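PDB 5D8N: leucine aminopeptidase 1, chloroplastic from Solanum lycopersicum, which removes N-terminal amino acids, leucine by preference, from peptides as a metal-dependent hexameric aminopeptidase of the M17 family, and also acts as a chaperone. Local coordinates for residues D245-N250 with L282-P287; K292-L297 with R346-F351. The protein carries 1 engineered substitution. One frame throughout, in Å; residues are numbered along the deposited sequence. Where two conformers were deposited one is given.

Interaction 1 of 2, residues D245-N250 with L282-P287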
ATOM      1  N   ASP A 245      48.375  17.781  21.310  1.00 27.99           N
ATOM      2  CA  ASP A 245      48.608  18.420  22.598  1.00 30.95           C
ATOM      3  C   ASP A 245      47.331  18.876  23.288  1.00 29.98           C
ATOM      4  O   ASP A 245      47.354  19.098  24.502  1.00 28.41           O
ATOM      5  CB  ASP A 245      49.566  19.606  22.463  1.00 37.41           C
ATOM      6  CG  ASP A 245      48.980  20.730  21.643  1.00 38.17           C
ATOM      7  OD1 ASP A 245      48.190  20.456  20.723  1.00 39.33           O
ATOM      8  OD2 ASP A 245      49.385  21.882  21.865  1.00 49.84           O
ATOM      9  N   VAL A 246      46.203  18.865  22.569  1.00 27.01           N
ATOM     10  CA  VAL A 246      44.904  19.176  23.175  1.00 25.69           C
ATOM     11  C   VAL A 246      43.785  18.149  22.981  1.00 24.59           C
ATOM     12  O   VAL A 246      42.748  18.236  23.632  1.00 23.28           O
ATOM     13  CB  VAL A 246      44.404  20.539  22.686  1.00 27.16           C
ATOM     14  CG1 VAL A 246      45.338  21.632  23.209  1.00 31.28           C
ATOM     15  CG2 VAL A 246      44.320  20.596  21.178  1.00 25.85           C
ATOM     16  N   ILE A 247      43.980  17.203  22.066  1.00 25.00           N
ATOM     17  CA  ILE A 247      43.007  16.146  21.865  1.00 24.51           C
ATOM     18  C   ILE A 247      43.660  14.774  22.009  1.00 24.06           C
ATOM     19  O   ILE A 247      44.603  14.445  21.304  1.00 23.30           O
ATOM     20  CB  ILE A 247      42.297  16.281  20.497  1.00 23.36           C
ATOM     21  CG1 ILE A 247      41.478  17.576  20.444  1.00 21.44           C
ATOM     22  CG2 ILE A 247      41.408  15.073  20.258  1.00 24.52           C
ATOM     23  CD1 ILE A 247      40.873  17.881  19.079  1.00 22.80           C
ATOM     24  N   SER A 248      43.084  13.949  22.879  1.00 23.47           N
ATOM     25  CA  SER A 248      43.448  12.557  22.995  1.00 25.20           C
ATOM     26  C   SER A 248      42.343  11.683  22.411  1.00 25.51           C
ATOM     27  O   SER A 248      41.181  12.102  22.287  1.00 22.65           O
ATOM     28  CB  SER A 248      43.659  12.185  24.466  1.00 27.50           C
ATOM     29  OG  SER A 248      42.450  12.330  25.193  1.00 31.84           O
ATOM     30  N   VAL A 249      42.694  10.436  22.113  1.00 25.73           N
ATOM     31  CA  VAL A 249      41.736   9.520  21.502  1.00 27.62           C
ATOM     32  C   VAL A 249      41.845   8.150  22.145  1.00 28.84           C
ATOM     33  O   VAL A 249      42.935   7.719  22.524  1.00 29.09           O
ATOM     34  CB  VAL A 249      41.940   9.394  19.982  1.00 26.58           C
ATOM     35  CG1 VAL A 249      43.328   8.834  19.659  1.00 29.32           C
ATOM     36  CG2 VAL A 249      40.870   8.501  19.390  1.00 25.91           C
ATOM     37  N   ASN A 250      40.691   7.514  22.315  1.00 25.45           N
ATOM     38  CA  ASN A 250      40.605   6.116  22.688  1.00 25.69           C
ATOM     39  C   ASN A 250      39.510   5.447  21.853  1.00 23.56           C
ATOM     40  O   ASN A 250      38.361   5.900  21.843  1.00 21.14           O
ATOM     41  CB  ASN A 250      40.300   6.008  24.192  1.00 31.97           C
ATOM     42  CG  ASN A 250      40.513   4.613  24.759  1.00 36.17           C
ATOM     43  OD1 ASN A 250      41.228   3.781  24.199  1.00 40.89           O
ATOM     44  ND2 ASN A 250      39.849   4.341  25.874  1.00 39.53           N
ATOM     45  N   LEU A 282      36.929  10.807  21.802  1.00 21.10           N
ATOM     46  CA  LEU A 282      37.925  11.882  21.782  1.00 20.86           C
ATOM     47  C   LEU A 282      37.688  12.768  22.982  1.00 20.94           C
ATOM     48  O   LEU A 282      36.542  12.928  23.431  1.00 21.61           O
ATOM     49  CB  LEU A 282      37.770  12.744  20.536  1.00 19.68           C
ATOM     50  CG  LEU A 282      38.013  12.071  19.192  1.00 20.95           C
ATOM     51  CD1 LEU A 282      37.580  12.988  18.053  1.00 21.14           C
ATOM     52  CD2 LEU A 282      39.484  11.754  19.041  1.00 23.21           C
ATOM     53  N   CYS A 283      38.771  13.329  23.504  1.00 22.39           N
ATOM     54  CA  CYS A 283      38.686  14.306  24.584  1.00 23.51           C
ATOM     55  C   CYS A 283      39.550  15.526  24.301  1.00 23.80           C
ATOM     56  O   CYS A 283      40.758  15.394  24.072  1.00 24.57           O
ATOM     57  CB  CYS A 283      39.129  13.697  25.910  1.00 26.65           C
ATOM     58  SG  CYS A 283      38.847  14.828  27.310  1.00 31.52           S
ATOM     59  N   PHE A 284      38.914  16.691  24.279  1.00 21.69           N
ATOM     60  CA  PHE A 284      39.615  17.950  24.136  1.00 23.79           C
ATOM     61  C   PHE A 284      39.800  18.584  25.500  1.00 24.94           C
ATOM     62  O   PHE A 284      38.827  18.717  26.249  1.00 23.68           O
ATOM     63  CB  PHE A 284      38.870  18.937  23.225  1.00 24.60           C
ATOM     64  CG  PHE A 284      39.396  20.338  23.324  1.00 24.27           C
ATOM     65  CD1 PHE A 284      40.461  20.732  22.564  1.00 23.42           C
ATOM     66  CD2 PHE A 284      38.899  21.214  24.286  1.00 26.60           C
ATOM     67  CE1 PHE A 284      41.015  21.979  22.742  1.00 23.39           C
ATOM     68  CE2 PHE A 284      39.469  22.458  24.491  1.00 24.50           C
ATOM     69  CZ  PHE A 284      40.537  22.837  23.711  1.00 24.07           C
ATOM     70  N   LYS A 285      40.987  19.162  25.695  1.00 26.99           N
ATOM     71  CA  LYS A 285      41.344  19.882  26.922  1.00 31.54           C
ATOM     72  C   LYS A 285      42.668  20.618  26.677  1.00 29.43           C
ATOM     73  O   LYS A 285      43.617  19.956  26.261  1.00 28.60           O
ATOM     74  CB  LYS A 285      41.585  18.763  27.953  1.00 39.43           C
ATOM     75  CG  LYS A 285      41.876  19.113  29.392  1.00 52.71           C
ATOM     76  CD  LYS A 285      41.668  17.907  30.303  1.00 66.84           C
ATOM     77  CE  LYS A 285      42.491  16.660  29.972  1.00 75.73           C
ATOM     78  NZ  LYS A 285      41.699  15.523  29.398  1.00 72.35           N
ATOM     79  N   THR A 286      42.787  21.920  26.950  1.00 31.33           N
ATOM     80  CA  THR A 286      44.128  22.542  27.009  1.00 33.98           C
ATOM     81  C   THR A 286      44.875  22.092  28.280  1.00 34.53           C
ATOM     82  O   THR A 286      44.242  21.746  29.278  1.00 30.84           O
ATOM     83  CB  THR A 286      44.108  24.077  26.999  1.00 32.41           C
ATOM     84  OG1 THR A 286      43.261  24.534  28.056  1.00 32.85           O
ATOM     85  CG2 THR A 286      43.605  24.613  25.676  1.00 35.25           C
ATOM     86  N   PRO A 287      46.211  21.951  28.204  1.00 36.65           N
ATOM     87  CA  PRO A 287      46.979  21.375  29.323  1.00 42.38           C
ATOM     88  C   PRO A 287      46.993  22.235  30.605  1.00 43.05           C
ATOM     89  O   PRO A 287      47.352  21.764  31.680  1.00 45.79           O
ATOM     90  CB  PRO A 287      48.405  21.290  28.778  1.00 46.55           C
ATOM     91  CG  PRO A 287      48.285  21.416  27.304  1.00 46.05           C
ATOM     92  CD  PRO A 287      47.036  22.200  27.009  1.00 43.00           C
TER
HETATM   93  O   HOH W   1      45.893  19.104  26.949  1.00 53.45           O
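Val246 lies alongside Phe284, and Leu282 sends CD2 across to Val249 CB at 3.5 Å. Val246 and Leu282 bury the most surface in this short antiparallel pairing. Strand 247-250 runs against strand 282-284 at 162°. Cys283 lies opposite Ser248 in the hydrogen-bonded pair: Ser248 N to Cys283 O and Cys283 N to Ser248 O are both 3.0 Å. Ile247-Phe284 and Val249-Leu282 are the flanking non-hydrogen-bonded pairs.

Val246 comes just before the strand and works through both backbone and side chain. Val246 O accepts Lys285 N at 2.9 Å. A CA-H contact from Phe284 CA also reaches Val246 O, at 3.2 Å. Between the side chains, Val246 CB is 3.7 Å from Phe284 CE1. With chi1 near 166° the Phe284 ring swings away from its own N and lies beside Val246. Ile247 CG1 reaches the ring edge in its plane, 3.9 Å from CD1 of Phe284. Replacing Phe284 by alanine is likely to open a gap beside Val246 and Ile247 and leave both with less apolar cover.

Leu282 also touches Ile247 CG2. On the other face, Ser248 OG sits 3.7 Å from Cys283 CB. The carboxylate of Asp245 turns to a salt bridge with Arg343.

This is the edge of the catalytic-domain sheet, where strand 247-252 is outermost within the chain. The chemistry implies a division of labour. Backbone bonds fix the register. On the apolar face Ile247, Val249 and Leu282 pack against helix 229-242, and Leu282 also against helix 327-342, while Phe284 packs on Pro344 and Phe351.

Interaction 2 of 2, residues K292-L297 with R346-F351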
ATOM      1  N   LYS A 292      37.809  23.647  34.605  1.00 38.80           N
ATOM      2  CA  LYS A 292      37.163  23.379  33.332  1.00 36.16           C
ATOM      3  C   LYS A 292      35.758  22.810  33.521  1.00 34.42           C
ATOM      4  O   LYS A 292      35.538  21.913  34.330  1.00 33.12           O
ATOM      5  CB  LYS A 292      38.045  22.455  32.484  1.00 38.13           C
ATOM      6  CG  LYS A 292      39.412  23.060  32.178  1.00 36.69           C
ATOM      7  CD  LYS A 292      40.302  22.070  31.460  1.00 37.37           C
ATOM      8  CE  LYS A 292      41.745  22.538  31.323  1.00 34.87           C
ATOM      9  NZ  LYS A 292      41.927  23.660  30.353  1.00 33.15           N
ATOM     10  N   THR A 293      34.808  23.330  32.749  1.00 31.90           N
ATOM     11  CA  THR A 293      33.469  22.761  32.648  1.00 28.65           C
ATOM     12  C   THR A 293      33.524  21.514  31.768  1.00 28.13           C
ATOM     13  O   THR A 293      34.105  21.557  30.691  1.00 29.33           O
ATOM     14  CB  THR A 293      32.515  23.787  32.004  1.00 31.39           C
ATOM     15  OG1 THR A 293      32.449  24.936  32.848  1.00 28.63           O
ATOM     16  CG2 THR A 293      31.094  23.242  31.885  1.00 35.29           C
ATOM     17  N   LYS A 294      32.955  20.404  32.231  1.00 27.68           N
ATOM     18  CA  LYS A 294      33.027  19.120  31.530  1.00 26.45           C
ATOM     19  C   LYS A 294      31.774  18.875  30.705  1.00 24.09           C
ATOM     20  O   LYS A 294      30.649  18.810  31.229  1.00 22.75           O
ATOM     21  CB  LYS A 294      33.237  17.976  32.516  1.00 30.13           C
ATOM     22  CG  LYS A 294      34.591  18.047  33.211  1.00 35.62           C
ATOM     23  CD  LYS A 294      34.804  16.960  34.251  1.00 42.82           C
ATOM     24  CE  LYS A 294      34.954  15.599  33.570  1.00 54.06           C
ATOM     25  NZ  LYS A 294      35.128  14.462  34.522  1.00 58.07           N
ATOM     26  N   LEU A 295      31.965  18.784  29.394  1.00 23.90           N
ATOM     27  CA  LEU A 295      30.858  18.642  28.437  1.00 20.51           C
ATOM     28  C   LEU A 295      31.069  17.380  27.612  1.00 20.12           C
ATOM     29  O   LEU A 295      32.209  17.005  27.316  1.00 20.60           O
ATOM     30  CB  LEU A 295      30.813  19.862  27.523  1.00 20.98           C
ATOM     31  CG  LEU A 295      30.879  21.235  28.201  1.00 24.39           C
ATOM     32  CD1 LEU A 295      31.051  22.317  27.143  1.00 23.99           C
ATOM     33  CD2 LEU A 295      29.626  21.506  29.019  1.00 25.64           C
ATOM     34  N   ALA A 296      29.973  16.793  27.137  1.00 20.23           N
ATOM     35  CA  ALA A 296      30.035  15.775  26.104  1.00 20.77           C
ATOM     36  C   ALA A 296      29.165  16.101  24.892  1.00 19.41           C
ATOM     37  O   ALA A 296      28.024  16.537  25.001  1.00 18.83           O
ATOM     38  CB  ALA A 296      29.645  14.401  26.655  1.00 22.89           C
ATOM     39  N   LEU A 297      29.655  15.653  23.748  1.00 19.10           N
ATOM     40  CA  LEU A 297      28.927  15.725  22.493  1.00 19.79           C
ATOM     41  C   LEU A 297      28.868  14.304  21.958  1.00 19.29           C
ATOM     42  O   LEU A 297      29.908  13.712  21.666  1.00 21.03           O
ATOM     43  CB  LEU A 297      29.672  16.626  21.504  1.00 19.78           C
ATOM     44  CG  LEU A 297      29.859  18.073  21.952  1.00 20.15           C
ATOM     45  CD1 LEU A 297      30.687  18.833  20.943  1.00 21.53           C
ATOM     46  CD2 LEU A 297      28.483  18.717  22.088  1.00 22.30           C
ATOM     47  N   ARG A 346      39.105  26.532  29.797  0.55 35.38           N
ATOM     48  CA  ARG A 346      37.944  26.490  30.690  0.55 36.21           C
ATOM     49  C   ARG A 346      36.914  25.422  30.306  0.55 30.55           C
ATOM     50  O   ARG A 346      35.876  25.325  30.958  0.55 29.22           O
ATOM     51  CB  ARG A 346      37.274  27.869  30.825  0.55 43.27           C
ATOM     52  CG  ARG A 346      38.181  28.966  31.376  0.55 55.52           C
ATOM     53  CD  ARG A 346      37.623  30.367  31.106  0.55 63.97           C
ATOM     54  NE  ARG A 346      36.166  30.463  31.233  0.55 63.72           N
ATOM     55  CZ  ARG A 346      35.339  30.880  30.275  0.55 61.07           C
ATOM     56  NH1 ARG A 346      35.800  31.276  29.092  0.55 61.69           N
ATOM     57  NH2 ARG A 346      34.031  30.889  30.498  0.55 53.02           N
ATOM     58  N   VAL A 347      37.213  24.574  29.323  0.55 27.81           N
ATOM     59  CA  VAL A 347      36.308  23.475  28.951  0.55 25.39           C
ATOM     60  C   VAL A 347      37.078  22.178  28.714  0.55 24.17           C
ATOM     61  O   VAL A 347      38.190  22.138  28.170  0.55 23.57           O
ATOM     62  CB  VAL A 347      35.440  23.748  27.696  0.55 24.82           C
ATOM     63  CG1 VAL A 347      34.417  24.849  27.937  0.55 24.11           C
ATOM     64  CG2 VAL A 347      36.309  24.117  26.501  0.55 25.18           C
ATOM     65  N   GLU A 348      36.428  21.093  29.102  1.00 24.36           N
ATOM     66  CA  GLU A 348      36.863  19.761  28.737  1.00 25.28           C
ATOM     67  C   GLU A 348      35.712  19.149  27.960  1.00 24.96           C
ATOM     68  O   GLU A 348      34.596  19.122  28.466  1.00 24.15           O
ATOM     69  CB  GLU A 348      37.195  18.942  29.986  1.00 26.84           C
ATOM     70  CG  GLU A 348      37.532  17.480  29.748  1.00 31.53           C
ATOM     71  CD  GLU A 348      37.760  16.705  31.044  1.00 37.39           C
ATOM     72  OE1 GLU A 348      38.539  17.159  31.907  1.00 40.27           O
ATOM     73  OE2 GLU A 348      37.222  15.591  31.194  1.00 37.62           O
ATOM     74  N   VAL A 349      35.965  18.720  26.729  1.00 23.86           N
ATOM     75  CA  VAL A 349      34.886  18.247  25.858  1.00 24.20           C
ATOM     76  C   VAL A 349      35.149  16.823  25.412  1.00 24.24           C
ATOM     77  O   VAL A 349      36.175  16.523  24.780  1.00 23.13           O
ATOM     78  CB  VAL A 349      34.719  19.112  24.595  1.00 25.47           C
ATOM     79  CG1 VAL A 349      33.500  18.672  23.801  1.00 24.43           C
ATOM     80  CG2 VAL A 349      34.530  20.572  24.964  1.00 27.06           C
ATOM     81  N   HIS A 350      34.184  15.961  25.697  1.00 21.37           N
ATOM     82  CA  HIS A 350      34.246  14.576  25.242  1.00 21.37           C
ATOM     83  C   HIS A 350      33.384  14.383  24.001  1.00 20.37           C
ATOM     84  O   HIS A 350      32.241  14.858  23.948  1.00 20.69           O
ATOM     85  CB  HIS A 350      33.753  13.675  26.363  1.00 21.89           C
ATOM     86  CG  HIS A 350      34.607  13.743  27.583  1.00 22.08           C
ATOM     87  ND1 HIS A 350      35.551  12.789  27.876  1.00 24.80           N
ATOM     88  CD2 HIS A 350      34.652  14.639  28.592  1.00 24.24           C
ATOM     89  CE1 HIS A 350      36.205  13.140  28.967  1.00 27.89           C
ATOM     90  NE2 HIS A 350      35.627  14.220  29.458  1.00 26.20           N
ATOM     91  N   PHE A 351      34.003  13.857  22.951  1.00 19.50           N
ATOM     92  CA  PHE A 351      33.303  13.580  21.704  1.00 19.88           C
ATOM     93  C   PHE A 351      33.125  12.071  21.559  1.00 19.17           C
ATOM     94  O   PHE A 351      34.107  11.325  21.540  1.00 19.37           O
ATOM     95  CB  PHE A 351      34.084  14.112  20.500  1.00 20.62           C
ATOM     96  CG  PHE A 351      34.533  15.531  20.616  1.00 20.15           C
ATOM     97  CD1 PHE A 351      35.641  15.867  21.393  1.00 21.14           C
ATOM     98  CD2 PHE A 351      33.826  16.542  20.002  1.00 21.09           C
ATOM     99  CE1 PHE A 351      36.065  17.183  21.455  1.00 21.71           C
ATOM    100  CE2 PHE A 351      34.183  17.872  20.145  1.00 21.25           C
ATOM    101  CZ  PHE A 351      35.305  18.201  20.869  1.00 20.85           C
TER
HETATM  102  O   HOH W   2      40.425  23.713  27.818  1.00 25.55           O
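Strands 293-297 and 347-351 run parallel, 4.5 Å apart at closest approach and 21° from aligned, joined by five backbone hydrogen bonds from Thr293 N-Arg346 O to Leu297 N-His350 O. Leu295 is bonded through both its N and its O: the N donates to Glu348 O, and the O accepts His350 N.

Glu348 buries the most surface. It lies beside Lys294, pointing the same way, with Glu348 OE2 3.3 Å from Lys294 CE. Lys294 NZ stays 4.1 Å from Glu348 OE2, beyond a salt bridge, and bonds instead to Gln402 O. The anti lone pair of Glu348 OE2 takes His350 NE2 at 2.7 Å in a bent bond (143° at the hydrogen), while His281 holds ND1. The two bonds limit the turning of the imidazole, and Leu295 O lies at its edge.

On the other face the contacts are apolar. Leu297 CD1 meets Phe351 CE2 at 3.7 Å and Val349 CG1 at 4.0 Å. Val349 CG1 also lies over one face of the Phe351 ring. At the start of the pairing, Lys292 lays CB and CG along the backbone of Arg346 and Val347. Its NZ forms a salt bridge with Glu290.

These are central strands of the catalytic-domain sheet, connected through helix 327-342 as a beta-alpha-beta crossover. That helix covers Phe351, helix 519-527 packs on Leu295, Leu297 and Val349, and strand 278-284 flanks the 347-351 side.

Both interactions belong to one mixed sheet, with centres about 10 Å apart. Strand 278-284 joins them, pairing with 247-252 on one side and 347-358 on the other. Leu282 O to Phe351 N is 2.7 Å and Phe284 N to Val349 O is 2.8 Å, both probable hydrogen bonds. Cys283 SG packs 3.5 Å from His350 CE1, and Thr286 OG1 meets Lys292 NZ at 2.8 Å near the start of strand 293-305. Interaction 1 lies away from the annotated sites. Interaction 2 is nearer: the side chain of Leu297 is about 12 Å from that of Lys300, a magnesium ligand further along the same strand.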